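Local coordinates for IPT/TIG domain-containing protein BACOVA_02650 (Bacteroides ovatus, PDB 5E7H), which binds polysaccharide at the bacterial cell surface and probably captures xyloglucan before its transport into the periplasm for degradation, at residues V8-P13 with N254-R259; D103-V108 with G124-V129; C166-V171 with K206-S211; G174-I179 with G191-S196. All coordinates share one frame; numbering follows the deposited sequence.

In the fold
This chain is the C-terminal part of the protein. Contact 1 joins its IPT/TIG domain to the xyloglucan-binding domain that follows. The others lie within the latter. Contact 3 touches contact 1, their centres about 13 Å apart: Gln209 OE1 lies 2.9 Å from Thr11 N, a probable hydrogen bond. Contacts 3 and 4 have centres about 11 Å apart and touch where Met208 CE meets Pro194 CB at 3.7 Å. Contact 4 also packs on contact 2, with Phe177 CE1 4.1 Å from Ile125 CG2. Contacts 1, 2 and 3 reach one sheet of the xyloglucan-binding domain; contact 4 lies in the sheet that faces it. A sodium ion lies about 5 Å from the Asn254 side chain.

Contact 1 (V8-P13 with N254-R259)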
loop_
_atom_site.group_PDB
_atom_site.type_symbol
_atom_site.label_atom_id
_atom_site.label_comp_id
_atom_site.label_asym_id
_atom_site.label_seq_id
_atom_site.Cartn_x
_atom_site.Cartn_y
_atom_site.Cartn_z
ATOM N N VAL A 8 10.055 -7.742 -1.364
ATOM C CA VAL A 8 9.026 -8.117 -0.400
ATOM C C VAL A 8 7.696 -7.597 -0.935
ATOM O O VAL A 8 7.626 -6.492 -1.478
ATOM C CB VAL A 8 9.311 -7.546 0.995
ATOM C CG1 VAL A 8 8.278 -8.009 1.994
ATOM C CG2 VAL A 8 10.701 -7.975 1.468
ATOM N N SER A 9 6.640 -8.398 -0.793
ATOM C CA SER A 9 5.355 -8.090 -1.413
ATOM C C SER A 9 4.753 -6.763 -0.955
ATOM O O SER A 9 4.090 -6.055 -1.743
ATOM C CB SER A 9 4.372 -9.238 -1.142
ATOM O OG SER A 9 4.255 -9.487 0.248
ATOM N N SER A 10 4.978 -6.388 0.301
ATOM C CA SER A 10 4.476 -5.125 0.827
ATOM C C SER A 10 5.301 -4.675 2.021
ATOM O O SER A 10 5.878 -5.517 2.709
ATOM C CB SER A 10 3.016 -5.258 1.232
ATOM O OG SER A 10 2.552 -4.069 1.837
ATOM N N THR A 11 5.368 -3.368 2.241
ATOM C CA THR A 11 5.957 -2.825 3.472
ATOM C C THR A 11 4.941 -2.784 4.618
ATOM O O THR A 11 5.317 -2.564 5.757
ATOM C CB THR A 11 6.518 -1.406 3.255
ATOM O OG1 THR A 11 5.463 -0.523 2.882
ATOM C CG2 THR A 11 7.597 -1.384 2.175
ATOM N N MET A 12 3.652 -2.990 4.340
ATOM C CA MET A 12 2.648 -2.929 5.404
ATOM C C MET A 12 1.499 -3.871 5.074
ATOM O O MET A 12 0.350 -3.452 4.932
ATOM C CB MET A 12 2.155 -1.499 5.623
ATOM C CG MET A 12 1.443 -1.333 6.966
ATOM S SD MET A 12 1.158 0.397 7.425
ATOM C CE MET A 12 2.784 0.819 7.983
ATOM N N PRO A 13 1.819 -5.159 4.971
ATOM C CA PRO A 13 0.770 -6.141 4.679
ATOM C C PRO A 13 -0.254 -6.188 5.788
ATOM O O PRO A 13 0.075 -6.095 6.969
ATOM C CB PRO A 13 1.535 -7.456 4.555
ATOM C CG PRO A 13 2.816 -7.244 5.280
ATOM C CD PRO A 13 3.137 -5.784 5.145
ATOM N N ASN A 254 -3.917 2.730 4.564
ATOM C CA ASN A 254 -2.507 2.968 4.925
ATOM C C ASN A 254 -1.718 3.659 3.825
ATOM O O ASN A 254 -0.625 3.245 3.431
ATOM C CB ASN A 254 -1.834 1.664 5.338
ATOM C CG ASN A 254 -2.248 1.247 6.716
ATOM O OD1 ASN A 254 -2.416 2.088 7.608
ATOM N ND2 ASN A 254 -2.424 -0.045 6.910
ATOM N N PHE A 255 -2.264 4.763 3.344
ATOM C CA PHE A 255 -1.498 5.623 2.468
ATOM C C PHE A 255 -0.263 6.096 3.220
ATOM O O PHE A 255 -0.355 6.479 4.392
ATOM C CB PHE A 255 -2.322 6.837 2.002
ATOM C CG PHE A 255 -3.494 6.481 1.121
ATOM C CD1 PHE A 255 -3.355 6.453 -0.260
ATOM C CD2 PHE A 255 -4.739 6.176 1.680
ATOM C CE1 PHE A 255 -4.436 6.114 -1.075
ATOM C CE2 PHE A 255 -5.817 5.827 0.867
ATOM C CZ PHE A 255 -5.655 5.797 -0.506
ATOM N N ARG A 256 0.884 6.088 2.535
ATOM C CA ARG A 256 2.166 6.372 3.163
ATOM C C ARG A 256 3.126 6.909 2.118
ATOM O O ARG A 256 3.066 6.536 0.942
ATOM C CB ARG A 256 2.714 5.101 3.846
ATOM C CG ARG A 256 2.832 3.883 2.931
ATOM C CD ARG A 256 2.861 2.587 3.756
ATOM N NE ARG A 256 2.985 1.375 2.940
ATOM C CZ ARG A 256 1.996 0.563 2.592
ATOM N NH1 ARG A 256 0.737 0.812 2.903
ATOM N NH2 ARG A 256 2.293 -0.535 1.901
ATOM N N ILE A 257 4.006 7.801 2.551
ATOM C CA ILE A 257 5.037 8.367 1.694
ATOM C C ILE A 257 6.363 7.857 2.195
ATOM O O ILE A 257 6.704 8.060 3.360
ATOM C CB ILE A 257 5.025 9.918 1.690
ATOM C CG1 ILE A 257 3.710 10.423 1.103
ATOM C CG2 ILE A 257 6.215 10.450 0.910
ATOM C CD1 ILE A 257 3.510 11.924 1.209
ATOM N N VAL A 258 7.101 7.168 1.321
ATOM C CA VAL A 258 8.374 6.553 1.692
ATOM C C VAL A 258 9.454 6.875 0.679
ATOM O O VAL A 258 9.160 7.331 -0.425
ATOM C CB VAL A 258 8.240 5.014 1.822
ATOM C CG1 VAL A 258 7.233 4.641 2.889
ATOM C CG2 VAL A 258 7.825 4.391 0.509
ATOM N N ARG A 259 10.711 6.631 1.047
ATOM C CA ARG A 259 11.809 6.821 0.106
ATOM C C ARG A 259 11.794 5.728 -0.955
ATOM O O ARG A 259 11.479 4.570 -0.671
ATOM C CB ARG A 259 13.145 6.809 0.833
ATOM C CG ARG A 259 13.348 7.997 1.720
ATOM C CD ARG A 259 14.586 7.823 2.571
ATOM N NE ARG A 259 14.984 9.077 3.201
ATOM C CZ ARG A 259 14.394 9.613 4.267
ATOM N NH1 ARG A 259 13.362 9.018 4.870
ATOM N NH2 ARG A 259 14.856 10.750 4.751
HETATM O O HOH W 1 -1.857 -1.993 4.923
#
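Met12 and Arg256 make the main packing contact. Met12 CB sits over the centre of one guanidinium face, 3.7 Å from Arg256 CZ. Further along, the Met12 side chain crosses that of Asn254 at about a right angle, and SD comes within 3.6 Å of Asn254 CG. In Met12, CG is anti to the backbone N (chi1 -163°) and SD anti to CA (chi2 168°), which carries the sulfur out to Asn254.

The polar groups surround the same guanidinium. Thr11 OG1 lies at its edge, near its plane, 3.1 Å from Arg256 NE. Gln163 OE1 is hydrogen-bonded to both of them. Arg256 NH1 donates to Asn254 O at 2.8 Å. Arg256 NH2 forms a salt bridge with Glu165, which also bonds Ser10 OG. Ser10 OG accepts from Met12 N at 2.9 Å, an ST turn that shapes the loop. One water bridges the two segments: it donates to Met12 O at 2.6 Å and accepts from Asn254 ND2 at 2.8 Å.

The contact is a buried domain interface. The loop between strands 4-8 and 18-24 of the IPT/TIG domain meets strand 246-259 of the xyloglucan-binding domain, which is flanked by strands 89-91 and 160-168.

Contact 2 (D103-V108 with G124-V129); sequences DCSFVV and GITGTV. With ACT (acetate ion), chain H.
Ser105 OG is gripped by two waters that link it to Thr126. One water lies 2.7 Å from Ser105 OG and has a weak bond to Thr126 OG1. The other lies 3.1 Å from Ser105 OG and accepts from Thr126 N at 3.0 Å. The hydroxyl stands between the backbone N and the carbonyl carbon of Ser105 (chi1 59°), which turns it over Gly124. There OG comes within 3.5 Å of Gly124 CA. A CB on Gly124 would point to this same face of the sheet and run into the hydroxyl.

The backbones of Ser105 and Gly124 form an antiparallel hydrogen-bonded pair. Ser105 N donates to Gly124 O at 3.0 Å, almost straight at 169°. Gly124 N donates to Ser105 O at 2.8 Å, equally straight. This pairing joins strand 105-108 to strand 121-126, which is bonded in turn to strand 246-259. The sheet is one half of the beta-sandwich of the xyloglucan-binding domain.

On the sandwich interior, Ile125 CD1 reaches back to Cys104 CB at 3.8 Å. The Ile125 side chain also packs on Trp136 and Ala238 of the facing sheet. Beyond Thr126 the chain turns a corner at Gly127, whose backbone angles call for glycine. Just past it, Thr128 N donates to the OXT oxygen of an acetate ion at 3.0 Å; this acetate probably comes from the crystallisation liquor.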
loop_
_atom_site.group_PDB
_atom_site.type_symbol
_atom_site.label_atom_id
_atom_site.label_comp_id
_atom_site.label_asym_id
_atom_site.label_seq_id
_atom_site.Cartn_x
_atom_site.Cartn_y
_atom_site.Cartn_z
ATOM N N ASP A 103 -18.850 10.769 -1.446
ATOM C CA ASP A 103 -19.713 9.591 -1.557
ATOM C C ASP A 103 -18.817 8.364 -1.593
ATOM O O ASP A 103 -18.196 8.076 -2.607
ATOM C CB ASP A 103 -20.567 9.701 -2.820
ATOM C CG ASP A 103 -21.595 8.587 -2.951
ATOM O OD1 ASP A 103 -21.624 7.669 -2.111
ATOM O OD2 ASP A 103 -22.372 8.646 -3.923
ATOM N N CYS A 104 -18.744 7.654 -0.469
ATOM C CA CYS A 104 -17.894 6.467 -0.349
ATOM C C CYS A 104 -18.343 5.709 0.893
ATOM O O CYS A 104 -19.322 6.081 1.535
ATOM C CB CYS A 104 -16.419 6.844 -0.281
ATOM S SG CYS A 104 -15.971 7.822 1.197
ATOM N N SER A 105 -17.645 4.632 1.219
ATOM C CA SER A 105 -17.946 3.889 2.423
ATOM C C SER A 105 -16.670 3.669 3.218
ATOM O O SER A 105 -15.576 3.899 2.721
ATOM C CB SER A 105 -18.602 2.552 2.077
ATOM O OG SER A 105 -17.758 1.786 1.251
ATOM N N PHE A 106 -16.856 3.273 4.474
ATOM C CA PHE A 106 -15.768 2.906 5.365
ATOM C C PHE A 106 -16.148 1.591 6.013
ATOM O O PHE A 106 -17.285 1.415 6.475
ATOM C CB PHE A 106 -15.521 4.016 6.379
ATOM C CG PHE A 106 -14.946 5.219 5.735
ATOM C CD1 PHE A 106 -13.614 5.235 5.388
ATOM C CD2 PHE A 106 -15.751 6.266 5.361
ATOM C CE1 PHE A 106 -13.072 6.298 4.714
ATOM C CE2 PHE A 106 -15.206 7.348 4.694
ATOM C CZ PHE A 106 -13.863 7.361 4.377
ATOM N N VAL A 107 -15.220 0.647 5.990
ATOM C CA VAL A 107 -15.522 -0.701 6.483
ATOM C C VAL A 107 -14.407 -1.204 7.388
ATOM O O VAL A 107 -13.236 -0.857 7.203
ATOM C CB VAL A 107 -15.726 -1.698 5.315
ATOM C CG1 VAL A 107 -16.839 -1.220 4.377
ATOM C CG2 VAL A 107 -14.486 -1.905 4.550
ATOM N N VAL A 108 -14.793 -2.011 8.371
ATOM C CA VAL A 108 -13.866 -2.841 9.141
ATOM C C VAL A 108 -14.161 -4.259 8.705
ATOM O O VAL A 108 -15.287 -4.736 8.860
ATOM C CB VAL A 108 -14.062 -2.665 10.656
ATOM C CG1 VAL A 108 -13.204 -3.647 11.458
ATOM C CG2 VAL A 108 -13.751 -1.228 11.073
ATOM N N GLY A 124 -13.763 2.347 1.230
ATOM C CA GLY A 124 -14.388 1.576 0.173
ATOM C C GLY A 124 -14.941 2.467 -0.914
ATOM O O GLY A 124 -15.644 3.449 -0.646
ATOM N N ILE A 125 -14.619 2.107 -2.150
ATOM C CA ILE A 125 -15.264 2.686 -3.321
ATOM C C ILE A 125 -15.934 1.506 -4.014
ATOM O O ILE A 125 -15.262 0.699 -4.669
ATOM C CB ILE A 125 -14.260 3.376 -4.232
ATOM C CG1 ILE A 125 -13.538 4.519 -3.516
ATOM C CG2 ILE A 125 -14.945 3.884 -5.522
ATOM C CD1 ILE A 125 -14.349 5.687 -3.203
ATOM N N THR A 126 -17.241 1.369 -3.829
ATOM C CA THR A 126 -17.943 0.182 -4.275
ATOM C C THR A 126 -19.264 0.574 -4.902
ATOM O O THR A 126 -19.871 1.591 -4.552
ATOM C CB THR A 126 -18.217 -0.793 -3.117
ATOM O OG1 THR A 126 -19.311 -0.308 -2.319
ATOM C CG2 THR A 126 -16.978 -0.992 -2.250
ATOM N N GLY A 127 -19.740 -0.258 -5.815
ATOM C CA GLY A 127 -21.044 -0.060 -6.379
ATOM C C GLY A 127 -21.054 0.021 -7.884
ATOM O O GLY A 127 -20.045 -0.210 -8.547
ATOM N N THR A 128 -22.205 0.412 -8.403
ATOM C CA THR A 128 -22.435 0.450 -9.835
ATOM C C THR A 128 -22.329 1.884 -10.347
ATOM O O THR A 128 -22.888 2.798 -9.735
ATOM C CB THR A 128 -23.799 -0.115 -10.175
ATOM O OG1 THR A 128 -23.968 -1.385 -9.537
ATOM C CG2 THR A 128 -23.912 -0.310 -11.646
ATOM N N VAL A 129 -21.611 2.060 -11.456
ATOM C CA VAL A 129 -21.432 3.380 -12.069
ATOM C C VAL A 129 -21.822 3.330 -13.543
ATOM O O VAL A 129 -21.494 2.388 -14.254
ATOM C CB VAL A 129 -19.964 3.895 -11.887
ATOM C CG1 VAL A 129 -18.933 2.931 -12.455
ATOM C CG2 VAL A 129 -19.795 5.312 -12.488
HETATM C C ACT H . -24.325 1.152 -5.333
HETATM O O ACT H . -24.091 0.472 -4.299
HETATM O OXT ACT H . -24.507 0.577 -6.439
HETATM C CH3 ACT H . -24.378 2.657 -5.248
HETATM O O HOH W 2 -18.642 2.814 -1.564
HETATM O O HOH W 3 -19.105 -0.570 1.050
#

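Contact 3 (C166-V171 with K206-S211). With FMT (formic acid), chain C; FMT (formic acid), chain D.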
loop_
_atom_site.group_PDB
_atom_site.type_symbol
_atom_site.label_atom_id
_atom_site.label_comp_id
_atom_site.label_asym_id
_atom_site.label_seq_id
_atom_site.Cartn_x
_atom_site.Cartn_y
_atom_site.Cartn_z
ATOM N N CYS A 166 -4.313 -1.925 -1.333
ATOM C CA CYS A 166 -5.525 -1.909 -2.148
ATOM C C CYS A 166 -6.073 -3.322 -2.295
ATOM O O CYS A 166 -5.305 -4.275 -2.458
ATOM C CB CYS A 166 -5.213 -1.316 -3.495
ATOM S SG CYS A 166 -6.647 -1.070 -4.571
ATOM N N PHE A 167 -7.392 -3.460 -2.220
ATOM C CA PHE A 167 -8.069 -4.723 -2.480
ATOM C C PHE A 167 -9.065 -4.505 -3.599
ATOM O O PHE A 167 -9.945 -3.666 -3.473
ATOM C CB PHE A 167 -8.778 -5.229 -1.214
ATOM C CG PHE A 167 -9.534 -6.536 -1.399
ATOM C CD1 PHE A 167 -10.720 -6.584 -2.128
ATOM C CD2 PHE A 167 -9.085 -7.696 -0.791
ATOM C CE1 PHE A 167 -11.417 -7.794 -2.290
ATOM C CE2 PHE A 167 -9.797 -8.900 -0.936
ATOM C CZ PHE A 167 -10.956 -8.928 -1.683
ATOM N N VAL A 168 -8.908 -5.257 -4.684
ATOM C CA VAL A 168 -9.843 -5.216 -5.810
ATOM C C VAL A 168 -10.591 -6.552 -5.873
ATOM O O VAL A 168 -9.962 -7.617 -5.982
ATOM C CB VAL A 168 -9.112 -4.961 -7.137
ATOM C CG1 VAL A 168 -10.093 -5.064 -8.334
ATOM C CG2 VAL A 168 -8.380 -3.612 -7.106
ATOM N N LYS A 169 -11.921 -6.532 -5.794
ATOM C CA LYS A 169 -12.692 -7.778 -5.808
ATOM C C LYS A 169 -12.578 -8.507 -7.143
ATOM O O LYS A 169 -12.361 -9.743 -7.173
ATOM C CB LYS A 169 -14.168 -7.507 -5.493
ATOM C CG LYS A 169 -15.054 -8.762 -5.428
ATOM C CD LYS A 169 -14.779 -9.536 -4.163
ATOM C CE LYS A 169 -15.597 -10.821 -4.096
ATOM N NZ LYS A 169 -17.035 -10.527 -3.902
ATOM N N GLU A 170 -12.791 -7.770 -8.239
ATOM C CA GLU A 170 -12.788 -8.322 -9.601
ATOM C C GLU A 170 -12.245 -7.275 -10.535
ATOM O O GLU A 170 -12.435 -6.078 -10.303
ATOM C CB GLU A 170 -14.201 -8.712 -10.079
ATOM C CG GLU A 170 -15.087 -9.458 -9.101
ATOM C CD GLU A 170 -14.871 -10.962 -9.114
ATOM O OE1 GLU A 170 -13.914 -11.430 -9.771
ATOM O OE2 GLU A 170 -15.670 -11.676 -8.467
ATOM N N VAL A 171 -11.602 -7.704 -11.618
ATOM C CA VAL A 171 -11.140 -6.740 -12.593
ATOM C C VAL A 171 -12.346 -6.074 -13.241
ATOM O O VAL A 171 -13.450 -6.648 -13.306
ATOM C CB VAL A 171 -10.246 -7.379 -13.673
ATOM C CG1 VAL A 171 -8.935 -7.873 -13.038
ATOM C CG2 VAL A 171 -10.971 -8.481 -14.374
ATOM N N LYS A 206 -7.544 -10.318 -3.056
ATOM C CA LYS A 206 -6.563 -10.231 -1.985
ATOM C C LYS A 206 -5.973 -8.843 -1.968
ATOM O O LYS A 206 -6.090 -8.104 -2.946
ATOM C CB LYS A 206 -5.464 -11.278 -2.174
ATOM C CG LYS A 206 -4.650 -11.107 -3.441
ATOM C CD LYS A 206 -3.711 -12.292 -3.636
ATOM C CE LYS A 206 -2.972 -12.210 -4.944
ATOM N NZ LYS A 206 -2.026 -13.354 -5.103
ATOM N N TRP A 207 -5.382 -8.462 -0.842
ATOM C CA TRP A 207 -4.707 -7.184 -0.743
ATOM C C TRP A 207 -3.404 -7.164 -1.529
ATOM O O TRP A 207 -2.694 -8.181 -1.610
ATOM C CB TRP A 207 -4.409 -6.854 0.707
ATOM C CG TRP A 207 -5.606 -6.458 1.539
ATOM C CD1 TRP A 207 -6.327 -7.269 2.366
ATOM C CD2 TRP A 207 -6.191 -5.152 1.650
ATOM N NE1 TRP A 207 -7.332 -6.557 2.966
ATOM C CE2 TRP A 207 -7.273 -5.256 2.545
ATOM C CE3 TRP A 207 -5.918 -3.910 1.063
ATOM C CZ2 TRP A 207 -8.061 -4.178 2.883
ATOM C CZ3 TRP A 207 -6.713 -2.820 1.398
ATOM C CH2 TRP A 207 -7.772 -2.965 2.307
ATOM N N MET A 208 -3.105 -6.009 -2.116
ATOM C CA MET A 208 -1.811 -5.767 -2.743
ATOM C C MET A 208 -1.284 -4.416 -2.310
ATOM O O MET A 208 -2.063 -3.522 -1.912
ATOM C CB MET A 208 -1.914 -5.818 -4.268
ATOM C CG MET A 208 -2.955 -4.915 -4.833
ATOM S SD MET A 208 -2.959 -4.947 -6.648
ATOM C CE MET A 208 -4.450 -4.008 -6.964
ATOM N N GLN A 209 0.032 -4.272 -2.374
ATOM C CA GLN A 209 0.641 -2.969 -2.242
ATOM C C GLN A 209 0.699 -2.317 -3.612
ATOM O O GLN A 209 1.182 -2.917 -4.573
ATOM C CB GLN A 209 2.035 -3.073 -1.654
ATOM C CG GLN A 209 2.764 -1.734 -1.623
ATOM C CD GLN A 209 4.146 -1.873 -0.997
ATOM O OE1 GLN A 209 4.337 -1.646 0.200
ATOM N NE2 GLN A 209 5.091 -2.310 -1.794
ATOM N N CYS A 210 0.220 -1.082 -3.690
ATOM C CA CYS A 210 0.345 -0.246 -4.871
ATOM C C CYS A 210 1.346 0.862 -4.577
ATOM O O CYS A 210 1.402 1.356 -3.452
ATOM C CB CYS A 210 -0.990 0.381 -5.253
ATOM S SG CYS A 210 -2.293 -0.816 -5.613
ATOM N N SER A 211 2.093 1.267 -5.589
ATOM C CA SER A 211 3.137 2.266 -5.448
ATOM C C SER A 211 3.165 3.140 -6.692
ATOM O O SER A 211 3.140 2.616 -7.809
ATOM C CB SER A 211 4.507 1.589 -5.258
ATOM O OG SER A 211 5.496 2.530 -4.927
HETATM C C FMT C . -18.226 -11.341 -0.501
HETATM O O1 FMT C . -17.835 -12.526 -0.647
HETATM O O2 FMT C . -17.385 -10.408 -0.568
HETATM C C FMT D . -18.487 -14.265 -4.159
HETATM O O1 FMT D . -18.435 -13.506 -3.155
HETATM O O2 FMT D . -18.905 -13.817 -5.262
HETATM O O HOH W 4 -6.359 -6.383 -5.024
#
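Phe167 and Trp207 meet edge-to-face across two antiparallel strands of the sheet in the xyloglucan-binding domain's beta-sandwich. The Phe167 edge points to the face of the Trp207 five-membered ring, with the planes at 70° and the centroids 5.5 Å apart. Phe167 CB makes a CH-pi contact over the six-membered ring of Trp207, 3.8 Å from its centroid. Phe167 CG is anti to the backbone N (chi1 179°), which carries the phenyl ring past the indole to the Lys206 backbone. There CE2 lies 3.4 Å from Lys206 N. Trp207 NE1 bonds to Val117 O, which helps fix the indole. With an alanine in place of Phe167 the CB contact would stay, but the loss of the phenyl ring would probably open a gap beside the Lys206 backbone and leave the indole without its edge partner.

Cys166 and Met208 form the next, hydrogen-bonded pair, with side chains on the other face. Cys166 N donates to Met208 O at 2.8 Å, and Met208 N returns the bond to Cys166 O. Here Cys166 CB meets Cys210 SG at 3.6 Å. The extended Met208 chain carries its CE methyl to Val168 CG2 at 4.0 Å. A water accepts from Val168 N at 2.8 Å and lies 2.7 Å from Lys206 O.

Contact 4 (G174-I179 with G191-S196); sequences GPVFQI and GYVPVS
Phe177 pairs with Tyr192 as an antiparallel hydrogen-bonded pair, with Gly191 also facing Phe177 in a G1 beta bulge. Phe177 N donates to Tyr192 O at 2.8 Å, and Tyr192 N donates to Phe177 O at 2.9 Å. Gly191 has a positive phi (69°), which favours glycine at this bulge position.

The Val176 side chain packs against the bulge. Its CB lies 3.7 Å from Gly191 CA, and its CG1 meets Val193 CG2 at 4.2 Å. The Phe177 side chain has CG anti to the carbonyl carbon (chi1 -67°), which sets the ring with Tyr192 O at its edge. CD2 of that ring is 3.6 Å from Tyr192 O. The same CD2 touches Pro194 CD at 3.9 Å, the two side chains crossing at about a right angle.

These residues belong to the beta hairpin of strands 176-181 and 189-192, at one margin of the five-stranded sheet of the sandwich. Strand 233-240 bonds the other side of strand 176-181. Phe177 points into the sandwich, where its ring meets Phe252 of the facing sheet edge-to-face. A serine in its place would probably leave a gap beside Pro194 and deprive Phe252 of its ring partner.

Tyr192 points its ring away from strand 176-181. It packs on Phe164 and Cys210, and its OH accepts a weak bond from Val195 N at 3.4 Å.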
loop_
_atom_site.group_PDB
_atom_site.type_symbol
_atom_site.label_atom_id
_atom_site.label_comp_id
_atom_site.label_asym_id
_atom_site.label_seq_id
_atom_site.Cartn_x
_atom_site.Cartn_y
_atom_site.Cartn_z
ATOM N N GLY A 174 -13.204 0.193 -17.621
ATOM C CA GLY A 174 -13.806 1.515 -17.727
ATOM C C GLY A 174 -13.403 2.384 -16.551
ATOM O O GLY A 174 -12.748 3.411 -16.730
ATOM N N PRO A 175 -13.781 1.971 -15.334
ATOM C CA PRO A 175 -13.525 2.840 -14.182
ATOM C C PRO A 175 -12.041 3.089 -13.933
ATOM O O PRO A 175 -11.211 2.204 -14.174
ATOM C CB PRO A 175 -14.180 2.080 -13.031
ATOM C CG PRO A 175 -15.292 1.329 -13.699
ATOM C CD PRO A 175 -14.725 0.892 -15.007
ATOM N N VAL A 176 -11.732 4.301 -13.492
ATOM C CA VAL A 176 -10.360 4.692 -13.134
ATOM C C VAL A 176 -10.363 5.580 -11.906
ATOM O O VAL A 176 -11.400 6.125 -11.529
ATOM C CB VAL A 176 -9.652 5.455 -14.276
ATOM C CG1 VAL A 176 -9.498 4.589 -15.506
ATOM C CG2 VAL A 176 -10.395 6.768 -14.603
ATOM N N PHE A 177 -9.182 5.750 -11.315
ATOM C CA PHE A 177 -9.007 6.565 -10.128
ATOM C C PHE A 177 -8.111 7.760 -10.385
ATOM O O PHE A 177 -7.168 7.699 -11.184
ATOM C CB PHE A 177 -8.423 5.732 -8.983
ATOM C CG PHE A 177 -9.358 4.678 -8.482
ATOM C CD1 PHE A 177 -10.265 4.956 -7.465
ATOM C CD2 PHE A 177 -9.382 3.417 -9.057
ATOM C CE1 PHE A 177 -11.164 3.995 -7.020
ATOM C CE2 PHE A 177 -10.276 2.448 -8.601
ATOM C CZ PHE A 177 -11.170 2.745 -7.589
ATOM N N GLN A 178 -8.443 8.845 -9.701
ATOM C CA GLN A 178 -7.598 10.034 -9.601
ATOM C C GLN A 178 -7.108 10.138 -8.168
ATOM O O GLN A 178 -7.885 9.982 -7.233
ATOM C CB GLN A 178 -8.380 11.296 -10.001
ATOM C CG GLN A 178 -7.608 12.595 -9.774
ATOM C CD GLN A 178 -8.418 13.827 -9.999
ATOM O OE1 GLN A 178 -9.644 13.800 -10.144
ATOM N NE2 GLN A 178 -7.723 14.940 -10.027
ATOM N N ILE A 179 -5.815 10.404 -7.986
ATOM C CA ILE A 179 -5.268 10.730 -6.665
ATOM C C ILE A 179 -4.664 12.138 -6.758
ATOM O O ILE A 179 -3.813 12.409 -7.624
ATOM C CB ILE A 179 -4.210 9.723 -6.200
ATOM C CG1 ILE A 179 -4.820 8.312 -6.134
ATOM C CG2 ILE A 179 -3.666 10.142 -4.836
ATOM C CD1 ILE A 179 -3.822 7.189 -5.737
ATOM N N GLY A 191 -6.527 8.599 -14.340
ATOM C CA GLY A 191 -6.657 7.406 -15.150
ATOM C C GLY A 191 -5.996 6.166 -14.588
ATOM O O GLY A 191 -5.643 5.242 -15.341
ATOM N N TYR A 192 -5.859 6.122 -13.275
ATOM C CA TYR A 192 -5.113 5.055 -12.612
ATOM C C TYR A 192 -5.967 3.834 -12.329
ATOM O O TYR A 192 -7.059 3.941 -11.775
ATOM C CB TYR A 192 -4.508 5.563 -11.297
ATOM C CG TYR A 192 -3.671 4.527 -10.575
ATOM C CD1 TYR A 192 -2.446 4.140 -11.085
ATOM C CD2 TYR A 192 -4.114 3.918 -9.405
ATOM C CE1 TYR A 192 -1.675 3.179 -10.445
ATOM C CE2 TYR A 192 -3.337 2.955 -8.760
ATOM C CZ TYR A 192 -2.133 2.595 -9.301
ATOM O OH TYR A 192 -1.353 1.621 -8.697
ATOM N N VAL A 193 -5.446 2.672 -12.714
ATOM C CA VAL A 193 -6.014 1.393 -12.333
ATOM C C VAL A 193 -5.020 0.708 -11.377
ATOM O O VAL A 193 -3.864 0.532 -11.753
ATOM C CB VAL A 193 -6.276 0.497 -13.556
ATOM C CG1 VAL A 193 -6.871 -0.837 -13.141
ATOM C CG2 VAL A 193 -7.205 1.227 -14.560
ATOM N N PRO A 194 -5.465 0.353 -10.164
ATOM C CA PRO A 194 -4.549 -0.281 -9.193
ATOM C C PRO A 194 -3.825 -1.495 -9.743
ATOM O O PRO A 194 -4.469 -2.385 -10.306
ATOM C CB PRO A 194 -5.474 -0.672 -8.057
ATOM C CG PRO A 194 -6.563 0.370 -8.100
ATOM C CD PRO A 194 -6.792 0.596 -9.566
ATOM N N VAL A 195 -2.496 -1.492 -9.617
ATOM C CA VAL A 195 -1.664 -2.634 -9.992
ATOM C C VAL A 195 -0.668 -2.887 -8.872
ATOM O O VAL A 195 -0.230 -1.984 -8.184
ATOM C CB VAL A 195 -0.910 -2.431 -11.320
ATOM C CG1 VAL A 195 -1.878 -2.433 -12.502
ATOM C CG2 VAL A 195 -0.087 -1.155 -11.299
ATOM N N SER A 196 -0.289 -4.142 -8.730
ATOM C CA SER A 196 0.612 -4.541 -7.660
ATOM C C SER A 196 2.050 -4.100 -7.898
ATOM O O SER A 196 2.594 -4.288 -8.994
ATOM C CB SER A 196 0.566 -6.062 -7.512
ATOM O OG SER A 196 1.645 -6.509 -6.713
#